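Local coordinates for protein PKS (Streptomyces albus, PDB 4OQJ) that probably catalyses decarboxylative condensations that extend acyl chains during oxazolomycin biosynthesis, acting as a ketosynthase domain of an AT-less type I polyketide synthase, at residues G139-T142 and Y143-H146; T189-A192 and C193-S196; C204-L208 and S209-T213; N288-G291 and S292-G296. All blocks are in the same frame, centred on the assembly; numbering follows the deposited sequence.

Contact 1: G139-T142 and Y143-H146; sequences GLNT and YLLH
The side chain of N141 lies across the root of L144, its amide plane resting against the L144 CB, with ND2 to CB at 3.6 Å. This is a helix N-cap: OD1 accepts from the backbone N of L144 at 3.1 Å. The donor stands well above the carbonyl plane of the amide, 67° out of it, rather than on a lone pair. CG anti to the N141 backbone N (chi1 -169°) swings the amide forward beneath the first turn of helix 142-147. At its other end ND2 is bonded to the OD1 of N167, which fixes the rotation of the amide. Just before the helix, N141 is the centre of an inverse gamma turn, closed by a weak bond from T142 N to L140 O at 3.0 Å.

One residue on, T142 meets H146. The backbone O of T142 takes the N-H of H146 at 2.8 Å, and the same turn brings T142 CB over the imidazole face, 4.2 Å from the ring centroid and only 9° off the normal, a CH-pi contact. T142 OG1 is engaged by A224 N. Below, L140 CD1 touches L145 CD1 at 4.1 Å, the two chains crossing nearly at a right angle, and L145 packs on L145 of the second subunit.

The chemistry implies that one amide does two jobs, its oxygen satisfying an otherwise open backbone N-H while its nitrogen ties the helix start to N167; the partial positive charge of the helix end would probably strengthen the hold on OD1.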
loop_
_atom_site.group_PDB
_atom_site.type_symbol
_atom_site.label_atom_id
_atom_site.label_comp_id
_atom_site.label_asym_id
_atom_site.label_seq_id
_atom_site.Cartn_x
_atom_site.Cartn_y
_atom_site.Cartn_z
ATOM N N GLY A 139 3.403 12.174 6.805
ATOM C CA GLY A 139 2.283 12.752 7.519
ATOM C C GLY A 139 1.650 13.881 6.752
ATOM O O GLY A 139 2.044 14.180 5.636
ATOM N N LEU A 140 0.632 14.473 7.360
ATOM C CA LEU A 140 -0.048 15.629 6.815
ATOM C C LEU A 140 0.973 16.646 6.326
ATOM O O LEU A 140 1.887 16.994 7.067
ATOM C CB LEU A 140 -0.942 16.261 7.882
ATOM C CG LEU A 140 -1.623 17.572 7.501
ATOM C CD1 LEU A 140 -2.670 17.356 6.391
ATOM C CD2 LEU A 140 -2.271 18.193 8.738
ATOM N N ASN A 141 0.827 17.121 5.095
ATOM C CA ASN A 141 1.816 18.055 4.557
ATOM C C ASN A 141 1.467 19.478 4.978
ATOM O O ASN A 141 0.789 20.204 4.261
ATOM C CB ASN A 141 1.914 17.950 3.033
ATOM C CG ASN A 141 3.108 18.697 2.486
ATOM O OD1 ASN A 141 3.774 19.433 3.216
ATOM N ND2 ASN A 141 3.390 18.518 1.207
ATOM N N THR A 142 1.924 19.873 6.162
ATOM C CA THR A 142 1.657 21.219 6.645
ATOM C C THR A 142 2.596 22.228 5.969
ATOM O O THR A 142 2.356 23.426 6.028
ATOM C CB THR A 142 1.796 21.307 8.185
ATOM O OG1 THR A 142 3.010 20.670 8.609
ATOM C CG2 THR A 142 0.592 20.611 8.873
ATOM N N TYR A 143 3.661 21.743 5.331
ATOM C CA TYR A 143 4.560 22.616 4.550
ATOM C C TYR A 143 3.819 23.219 3.363
ATOM O O TYR A 143 3.939 24.400 3.075
ATOM C CB TYR A 143 5.768 21.823 4.063
ATOM C CG TYR A 143 6.920 22.624 3.495
ATOM C CD1 TYR A 143 7.789 23.320 4.326
ATOM C CD2 TYR A 143 7.176 22.633 2.133
ATOM C CE1 TYR A 143 8.862 24.017 3.809
ATOM C CE2 TYR A 143 8.249 23.322 1.612
ATOM C CZ TYR A 143 9.090 24.012 2.452
ATOM O OH TYR A 143 10.172 24.696 1.923
ATOM N N LEU A 144 3.037 22.385 2.687
ATOM C CA LEU A 144 2.225 22.815 1.568
ATOM C C LEU A 144 1.119 23.756 2.036
ATOM O O LEU A 144 0.878 24.799 1.437
ATOM C CB LEU A 144 1.630 21.594 0.859
ATOM C CG LEU A 144 0.593 21.848 -0.234
ATOM C CD1 LEU A 144 1.207 22.577 -1.409
ATOM C CD2 LEU A 144 -0.020 20.530 -0.675
ATOM N N LEU A 145 0.450 23.385 3.117
ATOM C CA LEU A 145 -0.666 24.174 3.620
ATOM C C LEU A 145 -0.220 25.522 4.192
ATOM O O LEU A 145 -0.873 26.532 3.956
ATOM C CB LEU A 145 -1.429 23.375 4.685
ATOM C CG LEU A 145 -2.162 22.129 4.184
ATOM C CD1 LEU A 145 -2.728 21.293 5.350
ATOM C CD2 LEU A 145 -3.266 22.541 3.234
ATOM N N HIS A 146 0.874 25.537 4.954
ATOM C CA HIS A 146 1.354 26.775 5.588
ATOM C C HIS A 146 2.329 27.537 4.690
ATOM O O HIS A 146 2.008 28.607 4.185
ATOM C CB HIS A 146 2.046 26.487 6.920
ATOM C CG HIS A 146 1.174 25.825 7.945
ATOM N ND1 HIS A 146 1.604 25.581 9.231
ATOM C CD2 HIS A 146 -0.094 25.351 7.877
ATOM C CE1 HIS A 146 0.641 24.988 9.913
ATOM N NE2 HIS A 146 -0.400 24.838 9.116
#

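Contact 2: T189-A192 and C193-S196; sequences TNTA and CSTS
T195 is best followed outward from its CB, which lies 3.3 Å from the carbonyl O of A192. The two branches then part. OG1, set beside the T195 backbone N (chi1 -67°), sits between two backbone groups: it donates to A192 O at 2.7 Å, in the carbonyl plane and on a lone pair, and accepts from T191 N at 2.9 Å along a nearly straight N-H path of 168°. CG2 goes the other way and abuts the O of T189 at 3.2 Å.

The oxygen of A192 is thus gripped twice by one residue, because T195 N also reaches it, at 2.9 Å, from above the carbonyl plane. The hydroxyl therefore ties the two residues that follow strand 186-190 to the start of the helix. A second tie runs alongside, where T191 OG1 donates to S194 OG at 2.8 Å; S194 OG is also bonded to the O of T441. The second subunit presses on this turn, D170 there accepting from A192 N.

The whole arrangement is a tight strand-turn-helix bend, with A192 at positive phi and C193 just ahead of helix 195-209, beside a bound glycerol and next to H371. Together with the sequence TACSTS, it is consistent with the ketosynthase signature of the thiolase fold, in whose relatives the cysteine at this place carries the acyl chain.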
loop_
_atom_site.group_PDB
_atom_site.type_symbol
_atom_site.label_atom_id
_atom_site.label_comp_id
_atom_site.label_asym_id
_atom_site.label_seq_id
_atom_site.Cartn_x
_atom_site.Cartn_y
_atom_site.Cartn_z
ATOM N N THR A 189 2.125 4.449 1.101
ATOM C CA THR A 189 1.143 3.743 1.909
ATOM C C THR A 189 0.880 4.571 3.159
ATOM O O THR A 189 1.817 5.013 3.843
ATOM C CB THR A 189 1.640 2.332 2.281
ATOM O OG1 THR A 189 2.596 2.432 3.322
ATOM C CG2 THR A 189 2.317 1.661 1.094
ATOM N N ASN A 190 -0.391 4.799 3.454
ATOM C CA ASN A 190 -0.782 5.685 4.537
ATOM C C ASN A 190 -1.982 5.133 5.315
ATOM O O ASN A 190 -3.020 4.858 4.723
ATOM C CB ASN A 190 -1.127 7.058 3.966
ATOM C CG ASN A 190 0.097 7.865 3.622
ATOM O OD1 ASN A 190 0.529 7.915 2.464
ATOM N ND2 ASN A 190 0.682 8.493 4.635
ATOM N N THR A 191 -1.819 4.984 6.633
ATOM C CA THR A 191 -2.899 4.568 7.525
ATOM C C THR A 191 -2.791 5.334 8.839
ATOM O O THR A 191 -3.034 4.790 9.913
ATOM C CB THR A 191 -2.847 3.042 7.804
ATOM O OG1 THR A 191 -1.603 2.709 8.432
ATOM C CG2 THR A 191 -2.963 2.250 6.497
ATOM N N ALA A 192 -2.411 6.596 8.745
ATOM C CA ALA A 192 -2.206 7.434 9.928
ATOM C C ALA A 192 -1.172 6.817 10.897
ATOM O O ALA A 192 -0.096 6.426 10.462
ATOM C CB ALA A 192 -3.554 7.697 10.631
ATOM N N CYS A 193 -1.473 6.752 12.191
ATOM C CA CYS A 193 -0.471 6.397 13.212
ATOM C C CYS A 193 0.148 5.018 13.038
ATOM O O CYS A 193 1.217 4.750 13.584
ATOM C CB CYS A 193 -1.083 6.457 14.630
ATOM S SG CYS A 193 -2.410 7.609 14.821
ATOM N N SER A 194 -0.509 4.141 12.288
ATOM C CA SER A 194 0.020 2.793 12.054
ATOM C C SER A 194 0.787 2.638 10.746
ATOM O O SER A 194 1.287 1.541 10.439
ATOM C CB SER A 194 -1.124 1.780 12.096
ATOM O OG SER A 194 -2.133 2.125 11.169
ATOM N N THR A 195 0.905 3.728 9.989
ATOM C CA THR A 195 1.568 3.708 8.684
ATOM C C THR A 195 2.875 2.919 8.648
ATOM O O THR A 195 3.102 2.139 7.730
ATOM C CB THR A 195 1.868 5.153 8.201
ATOM O OG1 THR A 195 0.631 5.831 7.933
ATOM C CG2 THR A 195 2.737 5.153 6.955
ATOM N N SER A 196 3.742 3.121 9.640
ATOM C CA SER A 196 5.051 2.478 9.633
ATOM C C SER A 196 4.999 0.977 9.546
ATOM O O SER A 196 5.739 0.376 8.763
ATOM C CB SER A 196 5.850 2.840 10.902
ATOM O OG SER A 196 6.317 4.168 10.861
#

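Contact 3: C204-L208 and S209-T213; sequences CLSLL and SGDCT
S209 doubles back on L205: its OG donates to L205 O at 2.8 Å and its backbone N to the same oxygen at 2.9 Å. The two donors arrive from opposite faces of the carbonyl plane, so one oxygen is held from both sides. The hydroxyl is turned back beside the S209 backbone N (chi1 -58°), which lets it reach a carbonyl one helical turn earlier. Across the turn, S206 OG and D211 OD2 are hydrogen-bonded at 2.8 Å, with the proton not settled. Both atoms have further partners, S206 OG being bonded to Y135 OH and D211 OD2 to NE2 of H201 of the second subunit, and this chain of polar groups carries the helix end into the dimer interface.

The backbone here forms a Schellman motif that terminates helix 195-209. D211 N donates to S206 O at 3.0 Å, and G210 N makes a weak bond to L207 O at 3.4 Å. G210, at positive phi, is the C-prime residue, where the chain leaves the helical conformation.

Outside this frame a water lies within hydrogen-bonding distance of both L207 O and C212 O, though it has more acceptors near it than protons to give. L207 CD2 packs against the backbone of T213, 3.5 Å from its C, and makes apolar contact with C212 SG at 4.1 Å. Farther out, L207 and L208 lie on I23 of strand 23-31, while L205 packs on S209 of the second subunit.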
loop_
_atom_site.group_PDB
_atom_site.type_symbol
_atom_site.label_atom_id
_atom_site.label_comp_id
_atom_site.label_asym_id
_atom_site.label_seq_id
_atom_site.Cartn_x
_atom_site.Cartn_y
_atom_site.Cartn_z
ATOM N N CYS A 204 7.077 -6.940 3.497
ATOM C CA CYS A 204 7.242 -8.375 3.702
ATOM C C CYS A 204 6.370 -9.182 2.736
ATOM O O CYS A 204 6.829 -10.171 2.170
ATOM C CB CYS A 204 6.916 -8.744 5.145
ATOM S SG CYS A 204 8.092 -8.089 6.367
ATOM N N LEU A 205 5.120 -8.773 2.538
ATOM C CA LEU A 205 4.246 -9.473 1.570
ATOM C C LEU A 205 4.856 -9.441 0.163
ATOM O O LEU A 205 4.893 -10.453 -0.552
ATOM C CB LEU A 205 2.863 -8.832 1.529
ATOM C CG LEU A 205 1.692 -9.681 2.006
ATOM C CD1 LEU A 205 1.924 -10.199 3.427
ATOM C CD2 LEU A 205 0.423 -8.858 1.933
ATOM N N SER A 206 5.348 -8.270 -0.230
ATOM C CA SER A 206 6.015 -8.128 -1.526
ATOM C C SER A 206 7.205 -9.058 -1.663
ATOM O O SER A 206 7.359 -9.729 -2.688
ATOM C CB SER A 206 6.492 -6.695 -1.736
ATOM O OG SER A 206 5.631 -6.004 -2.599
ATOM N N LEU A 207 8.052 -9.078 -0.635
ATOM C CA LEU A 207 9.248 -9.919 -0.614
ATOM C C LEU A 207 8.903 -11.380 -0.722
ATOM O O LEU A 207 9.557 -12.129 -1.439
ATOM C CB LEU A 207 10.060 -9.711 0.665
ATOM C CG LEU A 207 10.960 -8.480 0.720
ATOM C CD1 LEU A 207 11.477 -8.283 2.131
ATOM C CD2 LEU A 207 12.128 -8.633 -0.228
ATOM N N LEU A 208 7.879 -11.794 0.004
ATOM C CA LEU A 208 7.540 -13.199 0.034
ATOM C C LEU A 208 6.836 -13.616 -1.269
ATOM O O LEU A 208 6.909 -14.773 -1.666
ATOM C CB LEU A 208 6.690 -13.497 1.265
ATOM C CG LEU A 208 7.436 -13.318 2.601
ATOM C CD1 LEU A 208 6.523 -13.593 3.775
ATOM C CD2 LEU A 208 8.687 -14.199 2.680
ATOM N N SER A 209 6.187 -12.667 -1.941
ATOM C CA SER A 209 5.518 -12.936 -3.217
ATOM C C SER A 209 6.482 -12.886 -4.401
ATOM O O SER A 209 6.142 -13.339 -5.489
ATOM C CB SER A 209 4.401 -11.923 -3.468
ATOM O OG SER A 209 3.434 -11.941 -2.426
ATOM N N GLY A 210 7.655 -12.290 -4.196
ATOM C CA GLY A 210 8.637 -12.120 -5.255
ATOM C C GLY A 210 8.530 -10.856 -6.105
ATOM O O GLY A 210 9.098 -10.809 -7.190
ATOM N N ASP A 211 7.817 -9.832 -5.643
ATOM C CA ASP A 211 7.854 -8.537 -6.315
ATOM C C ASP A 211 9.295 -8.002 -6.357
ATOM O O ASP A 211 9.629 -7.184 -7.215
ATOM C CB ASP A 211 6.982 -7.484 -5.605
ATOM C CG ASP A 211 5.481 -7.684 -5.803
ATOM O OD1 ASP A 211 5.092 -8.466 -6.696
ATOM O OD2 ASP A 211 4.689 -7.022 -5.053
ATOM N N CYS A 212 10.115 -8.426 -5.395
ATOM C CA CYS A 212 11.453 -7.862 -5.198
ATOM C C CYS A 212 12.326 -8.756 -4.317
ATOM O O CYS A 212 11.834 -9.688 -3.692
ATOM C CB CYS A 212 11.362 -6.460 -4.577
ATOM S SG CYS A 212 10.369 -6.358 -3.106
ATOM N N THR A 213 13.624 -8.461 -4.268
ATOM C CA THR A 213 14.566 -9.267 -3.476
ATOM C C THR A 213 14.992 -8.524 -2.208
ATOM O O THR A 213 15.435 -9.141 -1.240
ATOM C CB THR A 213 15.800 -9.667 -4.312
ATOM O OG1 THR A 213 16.564 -8.510 -4.668
ATOM C CG2 THR A 213 15.358 -10.388 -5.590
HETATM O O HOH W 1 12.553 -12.481 -2.286
#

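Contact 4: N288-G291 and S292-G296; sequences NNDG and SDKTG. With K (potassium ion), chain B.
D290 and K294 meet over the short loop between them, the carboxylate and the ammonium group forming a salt bridge of 2.7 Å between D290 OD2 and K294 NZ. OD2 uses its anti lone pair, the one away from OD1. The lysine is folded at its root, CG lying between the backbone N and the carbonyl carbon (chi1 67°), and then runs extended, crossing the aspartate at about a right angle, with CD passing D290 CB at 3.8 Å. Neither end is held by this bridge alone: NZ also donates to A299 O, and D290 OD1 accepts from N442 ND2, which would probably steady the carboxylate's orientation.

G291, between them, takes a positive phi, a backbone shape that glycine adopts readily. Its own N-H is used in an Asx turn, donating to N289 OD1 at 2.7 Å along a path of 167°. Two waters bridge the other side of the bend: one links D290 O to D293 N, the other D290 O to D293 O. D293 centres an inverse gamma turn, closed by K294 N to S292 O at 2.8 Å.

That turn orients two backbone oxygens toward a potassium ion, S292 O at 2.8 Å from the metal and K294 O at 2.9 Å. Four waters share the coordination, and Y178 OH of the second subunit completes it, while N181 of that subunit bonds S292 N. The loop after strand 280-289 thus forms a largely hydrated cation site at the subunit interface, two backbone carbonyls coming from this chain and a tyrosine hydroxyl from the other.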
loop_
_atom_site.group_PDB
_atom_site.type_symbol
_atom_site.label_atom_id
_atom_site.label_comp_id
_atom_site.label_asym_id
_atom_site.label_seq_id
_atom_site.Cartn_x
_atom_site.Cartn_y
_atom_site.Cartn_z
ATOM N N ASN A 288 -5.098 -5.434 10.351
ATOM C CA ASN A 288 -6.531 -5.526 10.223
ATOM C C ASN A 288 -7.147 -4.137 10.407
ATOM O O ASN A 288 -6.423 -3.138 10.525
ATOM C CB ASN A 288 -7.102 -6.555 11.220
ATOM C CG ASN A 288 -7.063 -6.079 12.665
ATOM O OD1 ASN A 288 -6.794 -4.921 12.938
ATOM N ND2 ASN A 288 -7.360 -6.984 13.604
ATOM N N ASN A 289 -8.466 -4.063 10.376
ATOM C CA ASN A 289 -9.156 -2.826 10.738
ATOM C C ASN A 289 -10.268 -3.154 11.711
ATOM O O ASN A 289 -10.875 -4.238 11.639
ATOM C CB ASN A 289 -9.702 -2.103 9.503
ATOM C CG ASN A 289 -10.252 -0.724 9.829
ATOM O OD1 ASN A 289 -11.387 -0.583 10.317
ATOM N ND2 ASN A 289 -9.451 0.300 9.574
ATOM N N ASP A 290 -10.550 -2.217 12.613
ATOM C CA ASP A 290 -11.627 -2.379 13.596
ATOM C C ASP A 290 -13.002 -2.568 12.967
ATOM O O ASP A 290 -13.892 -3.200 13.557
ATOM C CB ASP A 290 -11.690 -1.163 14.516
ATOM C CG ASP A 290 -10.463 -1.025 15.384
ATOM O OD1 ASP A 290 -9.801 -2.051 15.631
ATOM O OD2 ASP A 290 -10.170 0.108 15.812
ATOM N N GLY A 291 -13.196 -1.994 11.781
ATOM C CA GLY A 291 -14.507 -2.008 11.172
ATOM C C GLY A 291 -15.434 -1.102 11.963
ATOM O O GLY A 291 -14.984 -0.107 12.543
ATOM N N SER A 292 -16.716 -1.444 11.999
ATOM C CA SER A 292 -17.739 -0.540 12.507
ATOM C C SER A 292 -18.003 -0.688 14.002
ATOM O O SER A 292 -18.584 0.203 14.614
ATOM C CB SER A 292 -19.067 -0.759 11.765
ATOM O OG SER A 292 -18.949 -0.380 10.397
ATOM N N ASP A 293 -17.611 -1.814 14.582
ATOM C CA ASP A 293 -18.136 -2.180 15.910
ATOM C C ASP A 293 -17.330 -1.500 17.032
ATOM O O ASP A 293 -16.492 -2.110 17.701
ATOM C CB ASP A 293 -18.130 -3.697 16.065
ATOM C CG ASP A 293 -18.795 -4.161 17.351
ATOM O OD1 ASP A 293 -19.519 -3.357 17.982
ATOM O OD2 ASP A 293 -18.594 -5.339 17.718
ATOM N N LYS A 294 -17.572 -0.209 17.189
ATOM C CA LYS A 294 -16.919 0.598 18.204
ATOM C C LYS A 294 -17.634 1.947 18.193
ATOM O O LYS A 294 -18.404 2.225 17.279
ATOM C CB LYS A 294 -15.422 0.731 17.947
ATOM C CG LYS A 294 -15.025 1.524 16.708
ATOM C CD LYS A 294 -13.511 1.523 16.587
ATOM C CE LYS A 294 -12.995 2.491 15.564
ATOM N NZ LYS A 294 -11.493 2.488 15.542
ATOM N N THR A 295 -17.386 2.773 19.201
ATOM C CA THR A 295 -18.249 3.909 19.500
ATOM C C THR A 295 -18.017 5.157 18.657
ATOM O O THR A 295 -18.771 6.123 18.763
ATOM C CB THR A 295 -18.096 4.327 20.976
ATOM O OG1 THR A 295 -16.751 4.771 21.213
ATOM C CG2 THR A 295 -18.428 3.163 21.901
ATOM N N GLY A 296 -16.994 5.147 17.821
ATOM C CA GLY A 296 -16.707 6.298 16.989
ATOM C C GLY A 296 -15.496 6.052 16.119
ATOM O O GLY A 296 -14.673 5.215 16.441
HETATM K K K B . -19.882 2.639 14.867
HETATM O O HOH W 2 -16.388 -4.287 13.288
HETATM O O HOH W 3 -13.795 -3.333 16.344
HETATM O O HOH W 4 -21.047 5.103 16.514
HETATM O O HOH W 5 -19.685 2.972 11.871
HETATM O O HOH W 6 -22.290 1.336 14.002
HETATM O O HOH W 7 -21.315 0.596 16.798
#

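In the fold
All four contacts lie within the ketosynthase domain and follow one another along the chain with no overlap. Contact 1 comes just after strand 132-138; contacts 2 and 3 sit at the start and end of helix 195-209, their centres about 20 Å apart; contact 4 follows strand 280-289. Strands 186-190, 132-138 and 280-289 belong to one mixed sheet, so contacts 2 and 4, with centres about 17 Å apart, reach the same framework, and contact 1 lies about 16 Å, centre to centre, from contact 2. None touches another, yet each meets the second subunit. Caps and turns at the ends of sheet and helices thus recur along the dimer interface.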